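Local coordinates for arginyl-trna synthetase (Thermus thermophilus, PDB 1IQ0), which probably joins L-arginine to its cognate tRNA at the expense of ATP, as a monomeric class I aminoacyl-tRNA synthetase, at residues I149-R154 with E211-V216; R218-Q223 with L237-D242. All coordinates share one frame; numbering follows the deposited sequence.

Contact 1 of 2, residues I149-R154 with E211-V216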
ATOM      1  N   ILE A 149      11.418 -14.981  -1.705  1.00 23.39           N
ATOM      2  CA  ILE A 149      12.553 -15.337  -0.857  1.00 20.90           C
ATOM      3  C   ILE A 149      13.762 -15.761  -1.702  1.00 21.17           C
ATOM      4  O   ILE A 149      13.767 -16.835  -2.298  1.00 19.25           O
ATOM      5  CB  ILE A 149      12.168 -16.499   0.109  1.00 16.45           C
ATOM      6  CG1 ILE A 149      10.800 -16.227   0.756  1.00 16.07           C
ATOM      7  CG2 ILE A 149      13.232 -16.658   1.192  1.00 14.71           C
ATOM      8  CD1 ILE A 149      10.734 -14.955   1.624  1.00 13.90           C
ATOM      9  N   ASP A 150      14.779 -14.906  -1.757  1.00 17.57           N
ATOM     10  CA  ASP A 150      15.988 -15.196  -2.530  1.00 19.42           C
ATOM     11  C   ASP A 150      16.911 -16.069  -1.671  1.00 17.63           C
ATOM     12  O   ASP A 150      17.902 -15.598  -1.119  1.00 18.26           O
ATOM     13  CB  ASP A 150      16.693 -13.884  -2.912  1.00 12.76           C
ATOM     14  CG  ASP A 150      17.843 -14.097  -3.905  1.00 18.31           C
ATOM     15  OD1 ASP A 150      18.171 -15.256  -4.194  1.00 19.80           O
ATOM     16  OD2 ASP A 150      18.427 -13.104  -4.393  1.00 21.11           O
ATOM     17  N   ASP A 151      16.582 -17.347  -1.559  1.00 14.23           N
ATOM     18  CA  ASP A 151      17.370 -18.250  -0.733  1.00 17.51           C
ATOM     19  C   ASP A 151      18.669 -18.758  -1.353  1.00 18.51           C
ATOM     20  O   ASP A 151      19.382 -19.518  -0.713  1.00 17.18           O
ATOM     21  CB  ASP A 151      16.520 -19.449  -0.306  1.00 16.94           C
ATOM     22  CG  ASP A 151      16.076 -20.289  -1.478  1.00 26.02           C
ATOM     23  OD1 ASP A 151      16.024 -21.528  -1.330  1.00 28.19           O
ATOM     24  OD2 ASP A 151      15.769 -19.707  -2.541  1.00 23.63           O
ATOM     25  N   THR A 152      18.977 -18.346  -2.583  1.00 19.89           N
ATOM     26  CA  THR A 152      20.209 -18.779  -3.237  1.00 19.98           C
ATOM     27  C   THR A 152      21.115 -17.583  -3.497  1.00 19.27           C
ATOM     28  O   THR A 152      22.081 -17.678  -4.255  1.00 20.57           O
ATOM     29  CB  THR A 152      19.935 -19.460  -4.606  1.00 19.70           C
ATOM     30  OG1 THR A 152      19.415 -18.493  -5.527  1.00 21.69           O
ATOM     31  CG2 THR A 152      18.937 -20.588  -4.455  1.00 15.03           C
ATOM     32  N   GLY A 153      20.810 -16.459  -2.863  1.00 15.19           N
ATOM     33  CA  GLY A 153      21.598 -15.259  -3.099  1.00 16.81           C
ATOM     34  C   GLY A 153      22.935 -15.196  -2.390  1.00 20.51           C
ATOM     35  O   GLY A 153      23.130 -15.813  -1.348  1.00 20.69           O
ATOM     36  N   ARG A 154      23.861 -14.440  -2.969  1.00 25.43           N
ATOM     37  CA  ARG A 154      25.181 -14.274  -2.383  1.00 27.84           C
ATOM     38  C   ARG A 154      25.077 -13.709  -0.968  1.00 25.49           C
ATOM     39  O   ARG A 154      25.877 -14.057  -0.100  1.00 26.14           O
ATOM     40  CB  ARG A 154      26.042 -13.344  -3.241  1.00 30.20           C
ATOM     41  CG  ARG A 154      27.405 -13.055  -2.617  1.00 38.39           C
ATOM     42  CD  ARG A 154      28.276 -12.156  -3.480  1.00 43.91           C
ATOM     43  NE  ARG A 154      29.237 -12.915  -4.276  1.00 49.37           N
ATOM     44  CZ  ARG A 154      28.918 -13.650  -5.334  1.00 49.40           C
ATOM     45  NH1 ARG A 154      27.655 -13.729  -5.729  1.00 52.33           N
ATOM     46  NH2 ARG A 154      29.859 -14.306  -6.001  1.00 47.76           N
ATOM     47  N   GLU A 211      20.948 -26.923  -1.060  1.00 20.94           N
ATOM     48  CA  GLU A 211      21.341 -27.740   0.079  1.00 24.16           C
ATOM     49  C   GLU A 211      21.400 -27.034   1.438  1.00 24.79           C
ATOM     50  O   GLU A 211      21.713 -27.666   2.450  1.00 24.17           O
ATOM     51  CB  GLU A 211      22.679 -28.429  -0.236  1.00 19.33           C
ATOM     52  CG  GLU A 211      22.527 -29.599  -1.214  1.00 21.31           C
ATOM     53  CD  GLU A 211      23.834 -30.025  -1.864  1.00 23.38           C
ATOM     54  OE1 GLU A 211      24.902 -29.881  -1.233  1.00 25.50           O
ATOM     55  OE2 GLU A 211      23.792 -30.523  -3.009  1.00 20.75           O
ATOM     56  N   LEU A 212      21.091 -25.739   1.466  1.00 22.80           N
ATOM     57  CA  LEU A 212      21.097 -24.984   2.717  1.00 20.33           C
ATOM     58  C   LEU A 212      19.764 -24.283   2.966  1.00 19.01           C
ATOM     59  O   LEU A 212      19.720 -23.266   3.660  1.00 19.92           O
ATOM     60  CB  LEU A 212      22.207 -23.917   2.717  1.00 24.13           C
ATOM     61  CG  LEU A 212      23.693 -24.281   2.833  1.00 27.85           C
ATOM     62  CD1 LEU A 212      23.909 -25.260   3.988  1.00 28.60           C
ATOM     63  CD2 LEU A 212      24.170 -24.878   1.544  1.00 26.13           C
ATOM     64  N   ARG A 213      18.676 -24.804   2.413  1.00 18.26           N
ATOM     65  CA  ARG A 213      17.403 -24.136   2.612  1.00 19.64           C
ATOM     66  C   ARG A 213      16.981 -24.026   4.080  1.00 22.68           C
ATOM     67  O   ARG A 213      16.513 -22.968   4.515  1.00 21.82           O
ATOM     68  CB  ARG A 213      16.271 -24.802   1.823  1.00 21.36           C
ATOM     69  CG  ARG A 213      15.019 -23.922   1.883  1.00 29.63           C
ATOM     70  CD  ARG A 213      13.707 -24.627   1.612  1.00 31.28           C
ATOM     71  NE  ARG A 213      13.379 -24.659   0.199  1.00 36.10           N
ATOM     72  CZ  ARG A 213      12.171 -24.403  -0.297  1.00 32.37           C
ATOM     73  NH1 ARG A 213      11.162 -24.086   0.502  1.00 26.81           N
ATOM     74  NH2 ARG A 213      11.975 -24.474  -1.602  1.00 31.85           N
ATOM     75  N   GLU A 214      17.134 -25.106   4.841  1.00 24.84           N
ATOM     76  CA  GLU A 214      16.742 -25.077   6.250  1.00 23.39           C
ATOM     77  C   GLU A 214      17.496 -23.996   7.004  1.00 22.19           C
ATOM     78  O   GLU A 214      16.912 -23.279   7.819  1.00 25.61           O
ATOM     79  CB  GLU A 214      16.977 -26.438   6.911  1.00 38.89           C
ATOM     80  CG  GLU A 214      16.218 -27.567   6.237  1.00 45.85           C
ATOM     81  CD  GLU A 214      14.782 -27.187   5.936  1.00 58.12           C
ATOM     82  OE1 GLU A 214      14.035 -26.886   6.892  1.00 64.22           O
ATOM     83  OE2 GLU A 214      14.403 -27.181   4.742  1.00 63.75           O
ATOM     84  N   GLU A 215      18.791 -23.874   6.729  1.00 21.39           N
ATOM     85  CA  GLU A 215      19.592 -22.849   7.385  1.00 21.07           C
ATOM     86  C   GLU A 215      19.046 -21.453   7.065  1.00 25.30           C
ATOM     87  O   GLU A 215      19.024 -20.579   7.929  1.00 23.80           O
ATOM     88  CB  GLU A 215      21.060 -22.949   6.949  1.00 23.78           C
ATOM     89  CG  GLU A 215      21.826 -24.102   7.604  1.00 30.24           C
ATOM     90  CD  GLU A 215      21.610 -25.449   6.923  1.00 36.62           C
ATOM     91  OE1 GLU A 215      20.695 -25.576   6.080  1.00 35.17           O
ATOM     92  OE2 GLU A 215      22.363 -26.393   7.239  1.00 41.37           O
ATOM     93  N   VAL A 216      18.612 -21.248   5.823  1.00 21.19           N
ATOM     94  CA  VAL A 216      18.061 -19.964   5.409  1.00 20.59           C
ATOM     95  C   VAL A 216      16.704 -19.758   6.075  1.00 19.97           C
ATOM     96  O   VAL A 216      16.393 -18.669   6.562  1.00 19.05           O
ATOM     97  CB  VAL A 216      17.869 -19.901   3.869  1.00 23.31           C
ATOM     98  CG1 VAL A 216      17.040 -18.668   3.492  1.00 22.98           C
ATOM     99  CG2 VAL A 216      19.228 -19.856   3.169  1.00 18.36           C
TER

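Contact 2 of 2, residues R218-Q223 with L237-D242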
ATOM      1  N   ARG A 218      15.653 -20.656   8.883  1.00 25.44           N
ATOM      2  CA  ARG A 218      15.771 -20.244  10.286  1.00 26.40           C
ATOM      3  C   ARG A 218      15.821 -18.730  10.389  1.00 24.68           C
ATOM      4  O   ARG A 218      15.208 -18.139  11.275  1.00 26.29           O
ATOM      5  CB  ARG A 218      17.034 -20.815  10.944  1.00 30.00           C
ATOM      6  CG  ARG A 218      17.031 -22.318  11.130  1.00 37.52           C
ATOM      7  CD  ARG A 218      18.225 -22.768  11.973  1.00 44.53           C
ATOM      8  NE  ARG A 218      18.153 -22.269  13.349  1.00 47.64           N
ATOM      9  CZ  ARG A 218      19.021 -22.585  14.308  1.00 49.67           C
ATOM     10  NH1 ARG A 218      20.036 -23.401  14.049  1.00 47.38           N
ATOM     11  NH2 ARG A 218      18.870 -22.093  15.531  1.00 50.80           N
ATOM     12  N   ILE A 219      16.564 -18.108   9.482  1.00 21.69           N
ATOM     13  CA  ILE A 219      16.681 -16.662   9.475  1.00 23.49           C
ATOM     14  C   ILE A 219      15.347 -16.046   9.066  1.00 24.21           C
ATOM     15  O   ILE A 219      14.885 -15.094   9.697  1.00 23.62           O
ATOM     16  CB  ILE A 219      17.793 -16.204   8.506  1.00 22.33           C
ATOM     17  CG1 ILE A 219      19.131 -16.821   8.936  1.00 20.15           C
ATOM     18  CG2 ILE A 219      17.881 -14.682   8.484  1.00 19.50           C
ATOM     19  CD1 ILE A 219      20.322 -16.377   8.092  1.00 13.59           C
ATOM     20  N   LEU A 220      14.718 -16.604   8.029  1.00 21.44           N
ATOM     21  CA  LEU A 220      13.434 -16.101   7.543  1.00 22.30           C
ATOM     22  C   LEU A 220      12.338 -16.133   8.618  1.00 22.81           C
ATOM     23  O   LEU A 220      11.547 -15.201   8.725  1.00 20.12           O
ATOM     24  CB  LEU A 220      12.964 -16.892   6.310  1.00 14.61           C
ATOM     25  CG  LEU A 220      11.531 -16.562   5.848  1.00 16.87           C
ATOM     26  CD1 LEU A 220      11.430 -15.088   5.467  1.00 15.12           C
ATOM     27  CD2 LEU A 220      11.143 -17.448   4.675  1.00 13.81           C
ATOM     28  N   LEU A 221      12.287 -17.198   9.410  1.00 22.11           N
ATOM     29  CA  LEU A 221      11.279 -17.286  10.459  1.00 22.13           C
ATOM     30  C   LEU A 221      11.395 -16.119  11.445  1.00 23.40           C
ATOM     31  O   LEU A 221      10.381 -15.565  11.871  1.00 26.82           O
ATOM     32  CB  LEU A 221      11.386 -18.627  11.190  1.00 20.72           C
ATOM     33  CG  LEU A 221      10.822 -19.812  10.384  1.00 17.70           C
ATOM     34  CD1 LEU A 221      11.095 -21.136  11.114  1.00 20.58           C
ATOM     35  CD2 LEU A 221       9.320 -19.623  10.193  1.00 17.25           C
ATOM     36  N   ALA A 222      12.626 -15.736  11.786  1.00 17.82           N
ATOM     37  CA  ALA A 222      12.856 -14.623  12.707  1.00 15.54           C
ATOM     38  C   ALA A 222      12.519 -13.287  12.039  1.00 19.27           C
ATOM     39  O   ALA A 222      12.018 -12.369  12.688  1.00 18.00           O
ATOM     40  CB  ALA A 222      14.316 -14.623  13.195  1.00 22.33           C
ATOM     41  N   GLN A 223      12.793 -13.171  10.742  1.00 19.84           N
ATOM     42  CA  GLN A 223      12.465 -11.937  10.036  1.00 18.53           C
ATOM     43  C   GLN A 223      10.949 -11.814  10.009  1.00 19.25           C
ATOM     44  O   GLN A 223      10.400 -10.717  10.093  1.00 22.52           O
ATOM     45  CB  GLN A 223      12.949 -11.974   8.588  1.00 21.44           C
ATOM     46  CG  GLN A 223      14.440 -12.010   8.383  1.00 25.03           C
ATOM     47  CD  GLN A 223      14.768 -12.070   6.909  1.00 19.51           C
ATOM     48  OE1 GLN A 223      14.219 -12.896   6.189  1.00 21.88           O
ATOM     49  NE2 GLN A 223      15.654 -11.191   6.449  1.00 16.97           N
ATOM     50  N   LEU A 237       4.584 -17.485  -0.427  1.00 21.84           N
ATOM     51  CA  LEU A 237       6.024 -17.354  -0.307  1.00 21.94           C
ATOM     52  C   LEU A 237       6.530 -18.077  -1.546  1.00 20.48           C
ATOM     53  O   LEU A 237       6.049 -19.154  -1.861  1.00 21.91           O
ATOM     54  CB  LEU A 237       6.534 -18.084   0.934  1.00 21.04           C
ATOM     55  CG  LEU A 237       7.067 -17.305   2.139  1.00 24.02           C
ATOM     56  CD1 LEU A 237       6.138 -16.188   2.540  1.00 17.15           C
ATOM     57  CD2 LEU A 237       7.273 -18.290   3.282  1.00 20.87           C
ATOM     58  N   VAL A 238       7.457 -17.469  -2.271  1.00 20.78           N
ATOM     59  CA  VAL A 238       8.043 -18.119  -3.427  1.00 18.24           C
ATOM     60  C   VAL A 238       9.553 -18.070  -3.253  1.00 20.14           C
ATOM     61  O   VAL A 238      10.140 -16.993  -3.131  1.00 19.87           O
ATOM     62  CB  VAL A 238       7.654 -17.435  -4.758  1.00 15.33           C
ATOM     63  CG1 VAL A 238       8.487 -18.011  -5.884  1.00 10.14           C
ATOM     64  CG2 VAL A 238       6.176 -17.684  -5.057  1.00 12.46           C
ATOM     65  N   TRP A 239      10.169 -19.248  -3.236  1.00 20.47           N
ATOM     66  CA  TRP A 239      11.611 -19.379  -3.062  1.00 17.81           C
ATOM     67  C   TRP A 239      12.360 -19.486  -4.392  1.00 16.00           C
ATOM     68  O   TRP A 239      11.946 -20.204  -5.306  1.00 17.36           O
ATOM     69  CB  TRP A 239      11.921 -20.614  -2.189  1.00 14.57           C
ATOM     70  CG  TRP A 239      11.326 -20.549  -0.792  1.00 18.93           C
ATOM     71  CD1 TRP A 239      10.002 -20.445  -0.470  1.00 18.05           C
ATOM     72  CD2 TRP A 239      12.038 -20.538   0.455  1.00 19.77           C
ATOM     73  NE1 TRP A 239       9.845 -20.367   0.890  1.00 16.24           N
ATOM     74  CE2 TRP A 239      11.077 -20.420   1.485  1.00 19.86           C
ATOM     75  CE3 TRP A 239      13.395 -20.614   0.802  1.00 19.90           C
ATOM     76  CZ2 TRP A 239      11.427 -20.374   2.845  1.00 19.68           C
ATOM     77  CZ3 TRP A 239      13.747 -20.570   2.156  1.00 20.19           C
ATOM     78  CH2 TRP A 239      12.764 -20.449   3.159  1.00 19.23           C
ATOM     79  N   GLU A 240      13.477 -18.770  -4.492  1.00 15.09           N
ATOM     80  CA  GLU A 240      14.298 -18.802  -5.691  1.00 19.12           C
ATOM     81  C   GLU A 240      14.670 -20.243  -6.073  1.00 24.68           C
ATOM     82  O   GLU A 240      14.613 -20.610  -7.251  1.00 24.21           O
ATOM     83  CB  GLU A 240      15.567 -17.966  -5.472  1.00 14.97           C
ATOM     84  CG  GLU A 240      16.539 -17.962  -6.653  1.00 16.68           C
ATOM     85  CD  GLU A 240      15.917 -17.415  -7.930  1.00 23.56           C
ATOM     86  OE1 GLU A 240      15.096 -16.479  -7.854  1.00 23.31           O
ATOM     87  OE2 GLU A 240      16.261 -17.908  -9.016  1.00 19.09           O
ATOM     88  N   SER A 241      15.054 -21.064  -5.094  1.00 17.38           N
ATOM     89  CA  SER A 241      15.414 -22.454  -5.398  1.00 16.29           C
ATOM     90  C   SER A 241      14.249 -23.229  -6.017  1.00 17.07           C
ATOM     91  O   SER A 241      14.466 -24.131  -6.828  1.00 16.84           O
ATOM     92  CB  SER A 241      15.937 -23.183  -4.149  1.00 18.57           C
ATOM     93  OG  SER A 241      15.006 -23.164  -3.088  1.00 20.45           O
ATOM     94  N   ASP A 242      13.017 -22.895  -5.639  1.00 19.99           N
ATOM     95  CA  ASP A 242      11.852 -23.562  -6.233  1.00 21.49           C
ATOM     96  C   ASP A 242      11.636 -23.015  -7.648  1.00 22.74           C
ATOM     97  O   ASP A 242      11.189 -23.737  -8.539  1.00 22.00           O
ATOM     98  CB  ASP A 242      10.598 -23.335  -5.386  1.00 13.59           C
ATOM     99  CG  ASP A 242      10.639 -24.104  -4.077  1.00 17.05           C
ATOM    100  OD1 ASP A 242      10.189 -23.565  -3.041  1.00 17.02           O
ATOM    101  OD2 ASP A 242      11.120 -25.252  -4.090  1.00 16.29           O
TER

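Contact 1 of 2, residues I149-R154 with E211-V216
D151 meets V216 and R213 where the turn that follows strand 141-149 packs on the first turn of helix 213-229, within the Rossmann-type catalytic domain of a class I synthetase. The principle illustrated is that one acidic side chain can turn an apolar part and a polar part to two different neighbours. D151 belongs to a type I beta turn running from D150 to G153, and its CB points toward the helix. That CB lies 3.9 Å from CG1 of V216, while the other methyl of the valine, CG2, comes to 3.9 Å from the backbone O of D151, so the two methyls lie side by side against D151, one on its CB and the other on its backbone O. Farther out, OD1 of D151 rests 4.1 Å from CG of R213, against the aliphatic part of the arginine. Carboxylate and guanidinium planes stand 80° apart, and any attraction is probably one of charge alone, with the oxygen well out of the guanidinium plane. Stronger polar partners are S241 for D151 and D242 for R213, which also makes a cation-pi contact with W239. V216 touches L207 too, so the valine packs on helix 197-208 as well as on the turn. R213 extends from its backbone with CG anti to N (chi1 -170°) and then bends at chi3, leaving its NE 4.4 Å from OD1 of D151.

Contact 2 of 2, residues R218-Q223 with L237-D242
Two first torsions set up the meeting of L220 and W239: CG of L220 stands anti to its own backbone N (chi1 172°), and CG of W239 stands anti to the carbonyl carbon (chi1 -61°). The leucine thereby reaches out from helix 213-229, while the indole leans from the end of strand 236-239, and the two side chains approach from opposite directions. One methyl does all the touching on the side of segment 218-223. CD2 of L220 lies 3.5 Å from CZ2 of W239 and 3.7 Å from the adjoining CH2, so it meets the benzo part of the indole, at an oblique angle to the ring. The same methyl is 4.2 Å from CD2 of L237, two residues earlier on the strand. In this example of alpha/beta packing, one leucine methyl of the helix thus rests on L237 and W239, alternate residues of one strand, and V216 of the same helix also touches the indole. No hydrogen bond crosses between the two segments, and their nearest CA atoms, those of L220 and L237, remain 10.9 Å apart, a gap spanned by side chains alone. Strand 236-239 runs between strands 141-149 and 333-335, parallel to both, and I149 of the former touches both L220 and W239; W239 occupies the N-cap position, right before helix 240-245, while helix 176-189 packs against helix 213-229 through I219.

Both contacts bring helix 213-229 against the catalytic domain's sheet region, contact 1 with its first turn and contact 2 with residues farther along. Both are buried, contact 2 throughout, contact 1 except for R213, which is partly exposed; their centres lie about 7 Å apart. Their chemistry differs with position: contact 1, at the loop leaving strand 141-149, mixes apolar packing with charges, whereas contact 2, over strand 236-239, is wholly apolar. Two polar side chains of contact 1 find partners in segment 237-242 of contact 2: R213 NH2 lies 2.5 Å from D242 OD1 in a salt bridge, and D151 OD1 lies 2.6 Å from S241 OG in a probable hydrogen bond.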